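Local coordinates for glutamate--tRNA ligase (Methanothermobacter thermautotrophicus, PDB 3AII), which probably activates glutamate with ATP and transfers it to the acceptor end of tRNA, as a class I aminoacyl-tRNA synthetase of archaeal, non-discriminating type, at residues A[187-192]-A[206-211]; A[414-419]-A[470-475]; A[523-528]-A[536-541]. All coordinates share one frame; numbering follows the deposited sequence. Where two conformers were deposited one is given.

Contact 1: residues A[187-192]-A[206-211]; sequences GAYVCT and EACHCR. With ZN (zinc ion), chain D.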
loop_
_atom_site.group_PDB
_atom_site.type_symbol
_atom_site.label_atom_id
_atom_site.label_comp_id
_atom_site.label_asym_id
_atom_site.label_seq_id
_atom_site.Cartn_x
_atom_site.Cartn_y
_atom_site.Cartn_z
ATOM N N GLY A 187 23.545 1.913 32.117
ATOM C CA GLY A 187 22.642 1.063 31.373
ATOM C C GLY A 187 23.141 0.650 30.007
ATOM O O GLY A 187 22.439 -0.028 29.267
ATOM N N ALA A 188 24.364 1.050 29.683
ATOM C CA ALA A 188 24.949 0.686 28.407
ATOM C C ALA A 188 26.457 0.735 28.487
ATOM O O ALA A 188 27.021 1.303 29.422
ATOM C CB ALA A 188 24.446 1.606 27.298
ATOM N N TYR A 189 27.106 0.117 27.507
ATOM C CA TYR A 189 28.558 0.100 27.458
ATOM C C TYR A 189 29.038 0.018 26.026
ATOM O O TYR A 189 28.278 -0.390 25.140
ATOM C CB TYR A 189 29.119 -1.061 28.293
ATOM C CG TYR A 189 28.681 -2.458 27.899
ATOM C CD1 TYR A 189 27.435 -2.956 28.265
ATOM C CD2 TYR A 189 29.530 -3.293 27.184
ATOM C CE1 TYR A 189 27.055 -4.231 27.924
ATOM C CE2 TYR A 189 29.159 -4.573 26.850
ATOM C CZ TYR A 189 27.932 -5.044 27.215
ATOM O OH TYR A 189 27.570 -6.327 26.861
ATOM N N VAL A 190 30.286 0.432 25.792
ATOM C CA VAL A 190 30.866 0.294 24.458
ATOM C C VAL A 190 31.669 -0.989 24.360
ATOM O O VAL A 190 32.672 -1.162 25.060
ATOM C CB VAL A 190 31.750 1.470 24.085
ATOM C CG1 VAL A 190 32.293 1.268 22.663
ATOM C CG2 VAL A 190 30.955 2.778 24.187
ATOM N N CYS A 191 31.219 -1.879 23.487
ATOM C CA CYS A 191 31.836 -3.188 23.342
ATOM C C CYS A 191 32.718 -3.222 22.110
ATOM O O CYS A 191 32.261 -2.978 20.989
ATOM C CB CYS A 191 30.777 -4.272 23.239
ATOM S SG CYS A 191 31.478 -5.931 23.124
ATOM N N THR A 192 33.988 -3.549 22.339
ATOM C CA THR A 192 34.983 -3.631 21.281
ATOM C C THR A 192 35.340 -5.082 20.963
ATOM O O THR A 192 36.282 -5.338 20.217
ATOM C CB THR A 192 36.275 -2.897 21.696
ATOM O OG1 THR A 192 36.670 -3.336 23.002
ATOM C CG2 THR A 192 36.050 -1.387 21.728
ATOM N N GLU A 206 27.713 -15.192 30.091
ATOM C CA GLU A 206 28.950 -14.658 30.651
ATOM C C GLU A 206 29.230 -13.262 30.105
ATOM O O GLU A 206 29.027 -13.003 28.917
ATOM C CB GLU A 206 30.112 -15.598 30.328
ATOM C CG GLU A 206 31.462 -15.155 30.845
ATOM C CD GLU A 206 32.492 -16.267 30.771
ATOM O OE1 GLU A 206 32.123 -17.392 30.367
ATOM O OE2 GLU A 206 33.666 -16.019 31.120
ATOM N N ALA A 207 29.692 -12.367 30.974
ATOM C CA ALA A 207 29.959 -10.986 30.585
ATOM C C ALA A 207 31.335 -10.822 29.956
ATOM O O ALA A 207 32.300 -11.475 30.359
ATOM C CB ALA A 207 29.814 -10.063 31.780
ATOM N N CYS A 208 31.422 -9.946 28.961
ATOM C CA CYS A 208 32.709 -9.577 28.402
ATOM C C CYS A 208 33.331 -8.539 29.322
ATOM O O CYS A 208 32.672 -8.026 30.230
ATOM C CB CYS A 208 32.562 -9.024 26.979
ATOM S SG CYS A 208 31.803 -7.375 26.894
ATOM N N HIS A 209 34.600 -8.235 29.090
ATOM C CA HIS A 209 35.304 -7.247 29.895
ATOM C C HIS A 209 34.673 -5.856 29.799
ATOM O O HIS A 209 34.673 -5.100 30.768
ATOM C CB HIS A 209 36.779 -7.194 29.482
ATOM C CG HIS A 209 37.524 -6.031 30.054
ATOM N ND1 HIS A 209 37.859 -5.947 31.389
ATOM C CD2 HIS A 209 38.004 -4.908 29.473
ATOM C CE1 HIS A 209 38.511 -4.817 31.605
ATOM N NE2 HIS A 209 38.610 -4.167 30.461
ATOM N N CYS A 210 34.131 -5.528 28.628
ATOM C CA CYS A 210 33.612 -4.188 28.372
ATOM C C CYS A 210 32.468 -3.865 29.334
ATOM O O CYS A 210 32.249 -2.705 29.697
ATOM C CB CYS A 210 33.099 -4.087 26.931
ATOM S SG CYS A 210 34.234 -4.735 25.661
ATOM N N ARG A 211 31.737 -4.901 29.722
ATOM C CA ARG A 211 30.544 -4.735 30.543
ATOM C C ARG A 211 30.877 -4.236 31.945
ATOM O O ARG A 211 29.994 -3.768 32.661
ATOM C CB ARG A 211 29.775 -6.052 30.636
ATOM C CG ARG A 211 28.288 -5.882 30.904
ATOM C CD ARG A 211 27.629 -7.226 31.154
ATOM N NE ARG A 211 26.195 -7.216 30.862
ATOM C CZ ARG A 211 25.236 -7.038 31.767
ATOM N NH1 ARG A 211 25.544 -6.845 33.046
ATOM N NH2 ARG A 211 23.963 -7.060 31.392
HETATM ZN ZN ZN D . 32.899 -6.539 24.897
HETATM O O HOH W 1 28.716 -8.889 28.251
#

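Contact 2: residues A[414-419]-A[470-475]; sequences EVVGLP and GGELRY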
loop_
_atom_site.group_PDB
_atom_site.type_symbol
_atom_site.label_atom_id
_atom_site.label_comp_id
_atom_site.label_asym_id
_atom_site.label_seq_id
_atom_site.Cartn_x
_atom_site.Cartn_y
_atom_site.Cartn_z
ATOM N N GLU A 414 -20.851 -8.198 -39.740
ATOM C CA GLU A 414 -22.066 -7.631 -40.304
ATOM C C GLU A 414 -23.263 -8.366 -39.733
ATOM O O GLU A 414 -23.250 -9.596 -39.655
ATOM C CB GLU A 414 -22.064 -7.804 -41.826
ATOM C CG GLU A 414 -23.337 -7.357 -42.476
ATOM C CD GLU A 414 -23.250 -7.401 -43.984
ATOM O OE1 GLU A 414 -22.363 -8.113 -44.500
ATOM O OE2 GLU A 414 -24.068 -6.725 -44.646
ATOM N N VAL A 415 -24.298 -7.633 -39.325
ATOM C CA VAL A 415 -25.537 -8.297 -38.926
ATOM C C VAL A 415 -26.318 -8.582 -40.204
ATOM O O VAL A 415 -27.056 -7.735 -40.694
ATOM C CB VAL A 415 -26.369 -7.446 -37.936
ATOM C CG1 VAL A 415 -27.648 -8.179 -37.536
ATOM C CG2 VAL A 415 -25.521 -7.114 -36.701
ATOM N N VAL A 416 -26.107 -9.768 -40.769
ATOM C CA VAL A 416 -26.708 -10.116 -42.056
ATOM C C VAL A 416 -28.218 -10.262 -41.931
ATOM O O VAL A 416 -28.715 -10.973 -41.065
ATOM C CB VAL A 416 -26.115 -11.428 -42.597
ATOM C CG1 VAL A 416 -26.820 -11.858 -43.883
ATOM C CG2 VAL A 416 -24.608 -11.273 -42.820
ATOM N N GLY A 417 -28.957 -9.551 -42.775
ATOM C CA GLY A 417 -30.406 -9.633 -42.738
ATOM C C GLY A 417 -31.089 -8.666 -41.784
ATOM O O GLY A 417 -32.304 -8.756 -41.580
ATOM N N LEU A 418 -30.327 -7.747 -41.188
ATOM C CA LEU A 418 -30.936 -6.710 -40.355
ATOM C C LEU A 418 -31.969 -5.964 -41.201
ATOM O O LEU A 418 -31.639 -5.434 -42.268
ATOM C CB LEU A 418 -29.871 -5.738 -39.850
ATOM C CG LEU A 418 -30.349 -4.619 -38.926
ATOM C CD1 LEU A 418 -30.870 -5.194 -37.608
ATOM C CD2 LEU A 418 -29.215 -3.624 -38.673
ATOM N N PRO A 419 -33.233 -5.944 -40.751
ATOM C CA PRO A 419 -34.286 -5.319 -41.572
ATOM C C PRO A 419 -34.072 -3.820 -41.801
ATOM O O PRO A 419 -34.408 -3.295 -42.866
ATOM C CB PRO A 419 -35.563 -5.560 -40.754
ATOM C CG PRO A 419 -35.252 -6.782 -39.924
ATOM C CD PRO A 419 -33.786 -6.630 -39.570
ATOM N N GLY A 470 -20.754 -20.486 -38.609
ATOM C CA GLY A 470 -19.953 -20.490 -39.816
ATOM C C GLY A 470 -19.219 -19.182 -40.011
ATOM O O GLY A 470 -18.859 -18.829 -41.131
ATOM N N GLY A 471 -19.000 -18.455 -38.915
ATOM C CA GLY A 471 -18.284 -17.195 -38.967
ATOM C C GLY A 471 -19.149 -16.053 -39.462
ATOM O O GLY A 471 -18.654 -14.974 -39.780
ATOM N N GLU A 472 -20.454 -16.290 -39.532
ATOM C CA GLU A 472 -21.365 -15.266 -40.013
ATOM C C GLU A 472 -22.395 -14.910 -38.956
ATOM O O GLU A 472 -22.910 -15.772 -38.261
ATOM C CB GLU A 472 -22.077 -15.750 -41.274
ATOM C CG GLU A 472 -23.135 -14.795 -41.763
ATOM C CD GLU A 472 -23.759 -15.256 -43.066
ATOM O OE1 GLU A 472 -24.482 -16.279 -43.054
ATOM O OE2 GLU A 472 -23.528 -14.592 -44.089
ATOM N N LEU A 473 -22.692 -13.630 -38.830
ATOM C CA LEU A 473 -23.665 -13.199 -37.844
ATOM C C LEU A 473 -24.982 -12.894 -38.549
ATOM O O LEU A 473 -25.026 -11.992 -39.381
ATOM C CB LEU A 473 -23.118 -11.968 -37.111
ATOM C CG LEU A 473 -23.754 -11.596 -35.777
ATOM C CD1 LEU A 473 -23.471 -12.662 -34.731
ATOM C CD2 LEU A 473 -23.258 -10.235 -35.310
ATOM N N ARG A 474 -26.046 -13.647 -38.246
ATOM C CA ARG A 474 -27.322 -13.464 -38.938
ATOM C C ARG A 474 -28.454 -12.992 -38.029
ATOM O O ARG A 474 -28.662 -13.535 -36.951
ATOM C CB ARG A 474 -27.753 -14.750 -39.651
ATOM C CG ARG A 474 -29.188 -14.698 -40.136
ATOM C CD ARG A 474 -29.528 -15.857 -41.063
ATOM N NE ARG A 474 -28.771 -15.816 -42.310
ATOM C CZ ARG A 474 -29.029 -14.984 -43.315
ATOM N NH1 ARG A 474 -28.292 -15.022 -44.418
ATOM N NH2 ARG A 474 -30.017 -14.103 -43.209
ATOM N N TYR A 475 -29.189 -11.983 -38.493
ATOM C CA TYR A 475 -30.335 -11.432 -37.770
ATOM C C TYR A 475 -31.397 -12.494 -37.536
ATOM O O TYR A 475 -31.710 -13.276 -38.448
ATOM C CB TYR A 475 -30.957 -10.292 -38.577
ATOM C CG TYR A 475 -32.155 -9.678 -37.903
ATOM C CD1 TYR A 475 -31.988 -8.728 -36.905
ATOM C CD2 TYR A 475 -33.451 -10.047 -38.252
ATOM C CE1 TYR A 475 -33.072 -8.157 -36.271
ATOM C CE2 TYR A 475 -34.540 -9.484 -37.618
ATOM C CZ TYR A 475 -34.346 -8.535 -36.634
ATOM O OH TYR A 475 -35.430 -7.964 -36.007
HETATM O O HOH W 2 -21.529 -11.622 -40.364
#

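Contact 3: residues A[523-528]-A[536-541]; sequences LEVDDV and FARLDS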
loop_
_atom_site.group_PDB
_atom_site.type_symbol
_atom_site.label_atom_id
_atom_site.label_comp_id
_atom_site.label_asym_id
_atom_site.label_seq_id
_atom_site.Cartn_x
_atom_site.Cartn_y
_atom_site.Cartn_z
ATOM N N LEU A 523 -15.323 10.921 -21.269
ATOM C CA LEU A 523 -14.605 10.683 -20.025
ATOM C C LEU A 523 -13.335 11.517 -19.934
ATOM O O LEU A 523 -12.719 11.847 -20.953
ATOM C CB LEU A 523 -14.245 9.202 -19.902
ATOM C CG LEU A 523 -15.450 8.259 -19.865
ATOM C CD1 LEU A 523 -15.029 6.818 -20.140
ATOM C CD2 LEU A 523 -16.160 8.397 -18.516
ATOM N N GLU A 524 -12.964 11.853 -18.710
ATOM C CA GLU A 524 -11.708 12.534 -18.457
ATOM C C GLU A 524 -10.834 11.655 -17.589
ATOM O O GLU A 524 -11.330 10.811 -16.845
ATOM C CB GLU A 524 -11.970 13.872 -17.764
ATOM C CG GLU A 524 -12.688 14.882 -18.657
ATOM C CD GLU A 524 -13.069 16.157 -17.924
ATOM O OE1 GLU A 524 -13.236 17.198 -18.592
ATOM O OE2 GLU A 524 -13.204 16.118 -16.681
ATOM N N VAL A 525 -9.525 11.851 -17.688
ATOM C CA VAL A 525 -8.587 11.147 -16.819
ATOM C C VAL A 525 -9.009 11.222 -15.347
ATOM O O VAL A 525 -9.422 12.275 -14.851
ATOM C CB VAL A 525 -7.134 11.658 -17.029
ATOM C CG1 VAL A 525 -6.185 11.012 -16.027
ATOM C CG2 VAL A 525 -6.697 11.386 -18.469
ATOM N N ASP A 526 -8.911 10.081 -14.672
ATOM C CA ASP A 526 -9.342 9.866 -13.286
ATOM C C ASP A 526 -10.773 9.349 -13.156
ATOM O O ASP A 526 -11.158 8.864 -12.094
ATOM C CB ASP A 526 -9.168 11.115 -12.407
ATOM C CG ASP A 526 -7.720 11.536 -12.264
ATOM O OD1 ASP A 526 -7.478 12.735 -12.010
ATOM O OD2 ASP A 526 -6.827 10.675 -12.405
ATOM N N ASP A 527 -11.569 9.450 -14.216
ATOM C CA ASP A 527 -12.915 8.865 -14.163
ATOM C C ASP A 527 -12.816 7.349 -13.984
ATOM O O ASP A 527 -11.959 6.703 -14.580
ATOM C CB ASP A 527 -13.718 9.195 -15.422
ATOM C CG ASP A 527 -14.182 10.636 -15.461
ATOM O OD1 ASP A 527 -14.626 11.075 -16.543
ATOM O OD2 ASP A 527 -14.094 11.319 -14.417
ATOM N N VAL A 528 -13.673 6.782 -13.143
ATOM C CA VAL A 528 -13.674 5.333 -12.966
ATOM C C VAL A 528 -14.998 4.801 -13.453
ATOM O O VAL A 528 -16.042 5.266 -13.014
ATOM C CB VAL A 528 -13.450 4.952 -11.498
ATOM C CG1 VAL A 528 -13.464 3.441 -11.341
ATOM C CG2 VAL A 528 -12.120 5.548 -10.997
ATOM N N PHE A 536 -14.529 -3.057 -13.785
ATOM C CA PHE A 536 -14.378 -1.638 -13.464
ATOM C C PHE A 536 -12.956 -1.221 -13.788
ATOM O O PHE A 536 -12.031 -2.026 -13.661
ATOM C CB PHE A 536 -14.660 -1.394 -11.988
ATOM C CG PHE A 536 -16.091 -1.644 -11.608
ATOM C CD1 PHE A 536 -17.013 -0.621 -11.652
ATOM C CD2 PHE A 536 -16.512 -2.908 -11.225
ATOM C CE1 PHE A 536 -18.332 -0.844 -11.301
ATOM C CE2 PHE A 536 -17.831 -3.139 -10.882
ATOM C CZ PHE A 536 -18.741 -2.105 -10.918
ATOM N N ALA A 537 -12.779 0.025 -14.225
ATOM C CA ALA A 537 -11.446 0.495 -14.610
ATOM C C ALA A 537 -11.360 2.009 -14.540
ATOM O O ALA A 537 -12.347 2.703 -14.759
ATOM C CB ALA A 537 -11.104 0.019 -16.035
ATOM N N ARG A 538 -10.163 2.513 -14.266
ATOM C CA ARG A 538 -9.952 3.953 -14.213
ATOM C C ARG A 538 -9.314 4.424 -15.516
ATOM O O ARG A 538 -8.372 3.796 -16.011
ATOM C CB ARG A 538 -9.039 4.293 -13.026
ATOM C CG ARG A 538 -8.622 5.753 -12.994
ATOM C CD ARG A 538 -7.675 6.062 -11.798
ATOM N NE ARG A 538 -6.947 7.293 -12.108
ATOM C CZ ARG A 538 -5.883 7.340 -12.901
ATOM N NH1 ARG A 538 -5.316 8.502 -13.178
ATOM N NH2 ARG A 538 -5.383 6.225 -13.423
ATOM N N LEU A 539 -9.817 5.530 -16.063
ATOM C CA LEU A 539 -9.209 6.132 -17.250
ATOM C C LEU A 539 -7.900 6.840 -16.868
ATOM O O LEU A 539 -7.890 7.783 -16.065
ATOM C CB LEU A 539 -10.157 7.123 -17.924
ATOM C CG LEU A 539 -9.567 7.746 -19.200
ATOM C CD1 LEU A 539 -9.330 6.680 -20.273
ATOM C CD2 LEU A 539 -10.482 8.847 -19.755
ATOM N N ASP A 540 -6.807 6.374 -17.459
ATOM C CA ASP A 540 -5.462 6.822 -17.080
ATOM C C ASP A 540 -4.921 7.850 -18.067
ATOM O O ASP A 540 -4.195 8.776 -17.693
ATOM C CB ASP A 540 -4.523 5.619 -16.993
ATOM C CG ASP A 540 -3.154 5.986 -16.446
ATOM O OD1 ASP A 540 -2.193 5.985 -17.241
ATOM O OD2 ASP A 540 -3.043 6.291 -15.237
ATOM N N SER A 541 -5.281 7.692 -19.333
ATOM C CA SER A 541 -4.932 8.693 -20.332
ATOM C C SER A 541 -5.993 8.743 -21.418
ATOM O O SER A 541 -6.518 7.710 -21.833
ATOM C CB SER A 541 -3.539 8.431 -20.915
ATOM O OG SER A 541 -3.437 7.121 -21.437
#

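Contact 1: residues A[187-192]-A[206-211]
Cys-191, Cys-208 and Cys-210 meet round a zinc ion, forming most of a four-cysteine zinc site within the catalytic region of the synthetase; Cys-193 supplies the fourth sulfur. The SG atoms of Cys-191, Cys-208 and Cys-210 each lie 2.4 Å from the zinc, a distance that suits thiolate ligands. Cys-191 reaches it from the end of strand 188-191, the other two from the loop after helix 195-203, so the metal ties an edge strand to a loop that has little regular structure of its own.

Aromatic packing adds a second tie. The ring of Tyr-189 lies beneath the backbone of Arg-211, whose CA stands over its centre, 3.9 Å from the centroid and 13° off the normal, a CH-pi contact. The CG of Arg-211 covers the same face, 3.6 Å from CE1 of Tyr-189. The CB of Cys-210 and the SG of Cys-208 approach the ring obliquely. With chi1 at 59°, the tyrosine swings its CG between its own N and C, which carries the ring across to the loop.

Polar groups finish the join. Asp-250 accepts from the Tyr-189 hydroxyl and pairs with the guanidinium of Arg-211, while a water links Tyr-189 OH to Cys-208 N. The negative charge on one zinc-bound sulfur is probably eased by a backbone donor: Thr-192 N-H points to Cys-210 SG, 3.5 Å from N to SG at 160°.

Contact 2: residues A[414-419]-A[470-475]
The ring of Tyr-475 carries Pro-419 over one face: CD of the proline stands 3.4 Å from the ring centroid and 8° off the normal, a CH-pi contact. At the ring's edge, near its plane, comes CG1 of Val-415, while CD1 of Leu-418 approaches obliquely, 3.8 Å from CD1 of Tyr-475. A broad aromatic face suits this place, since it can receive the compact proline ring. The other flat group, the guanidinium of Arg-474, has CG1 of Val-416 over a face in one of its two modelled placements.

Two backbone bonds join the parallel strands, Val-416 N to Leu-473 O and Tyr-475 N to Val-416 O, each 2.8 Å. Farther back the strands diverge, and a water bridges Glu-414 O and Leu-473 N. A type II beta turn from Val-415 to Leu-418 then leads to the proline; Gly-417 suits its positive phi of 88°, where a side chain would press on the preceding carbonyl.

Branched, apolar Val-415 and Leu-473 turn to the buried side of the sheet, against Val-466 of strand 464-469, and Leu-473 also packs on Val-446 and Leu-448 of strand 445-449. Here strands 410-416 and 472-477, the first and last of this six-stranded sheet in the anticodon-binding region, close upon each other.

Contact 3: residues A[523-528]-A[536-541]
Arg-538 and Asp-526 form a salt bridge between strand 535-541 and the type II beta turn, Glu-524 to Asp-527, that leads into strand 528-531 of the anticodon-binding region. From its CB, 3.9 Å from CG2 of Val-528, the arginine sets out anti to its backbone N (chi1 173°) and stays extended as far as NE. CG passes Val-528 CG2 and the carbonyl of Asp-527; NE makes a weak bond to Asp-526 OD2. NH1 reaches the same oxygen at 2.8 Å, with OD2 close to the guanidinium plane, and NH2 donates almost straight to Asp-540 OD2, 3.0 Å away. A flat cation with several N-H groups suits this position between two carboxylates, and Arg-360 extends the network by pairing with Asp-540.

The backbones join beside it. Asp-526 N donates to Leu-539 O and Leu-539 N to Asp-527 O, both at 2.9 Å, while Val-528 and Arg-538 form a non-hydrogen-bonded antiparallel pair. Apolar Leu-539 fills the inner side: its CD2 lies 3.8 Å from CB of Leu-523 and also packs against the carbonyl of Glu-524, and the side chain rests on Phe-548 of strand 546-552.

Within the turn, Asp-527 N bonds back to Glu-524 O. The side chain of Asp-527 returns the grip: its OD1 takes the N-H of Glu-524 at 2.8 Å, met from above the carboxylate plane.

Overall arrangement
The three contacts follow one another along the chain, each closing before the next opens, and none touches another. Contact 1 belongs to the catalytic region, where the zinc site borders the four-stranded antiparallel sheet that starts with strand 188-191. Contacts 2 and 3 lie on the opposite side of the chain's centre, in two separate six-stranded mixed sheets of the anticodon-binding part, their centres about 34 Å apart. From contact 1, the centres of contacts 3 and 2 are about 61 and 88 Å away. Contact 3 therefore falls between the other two in distance, although last in sequence. The spread reflects an elongated enzyme whose catalytic and anticodon-binding regions are probably placed to meet distant parts of one tRNA.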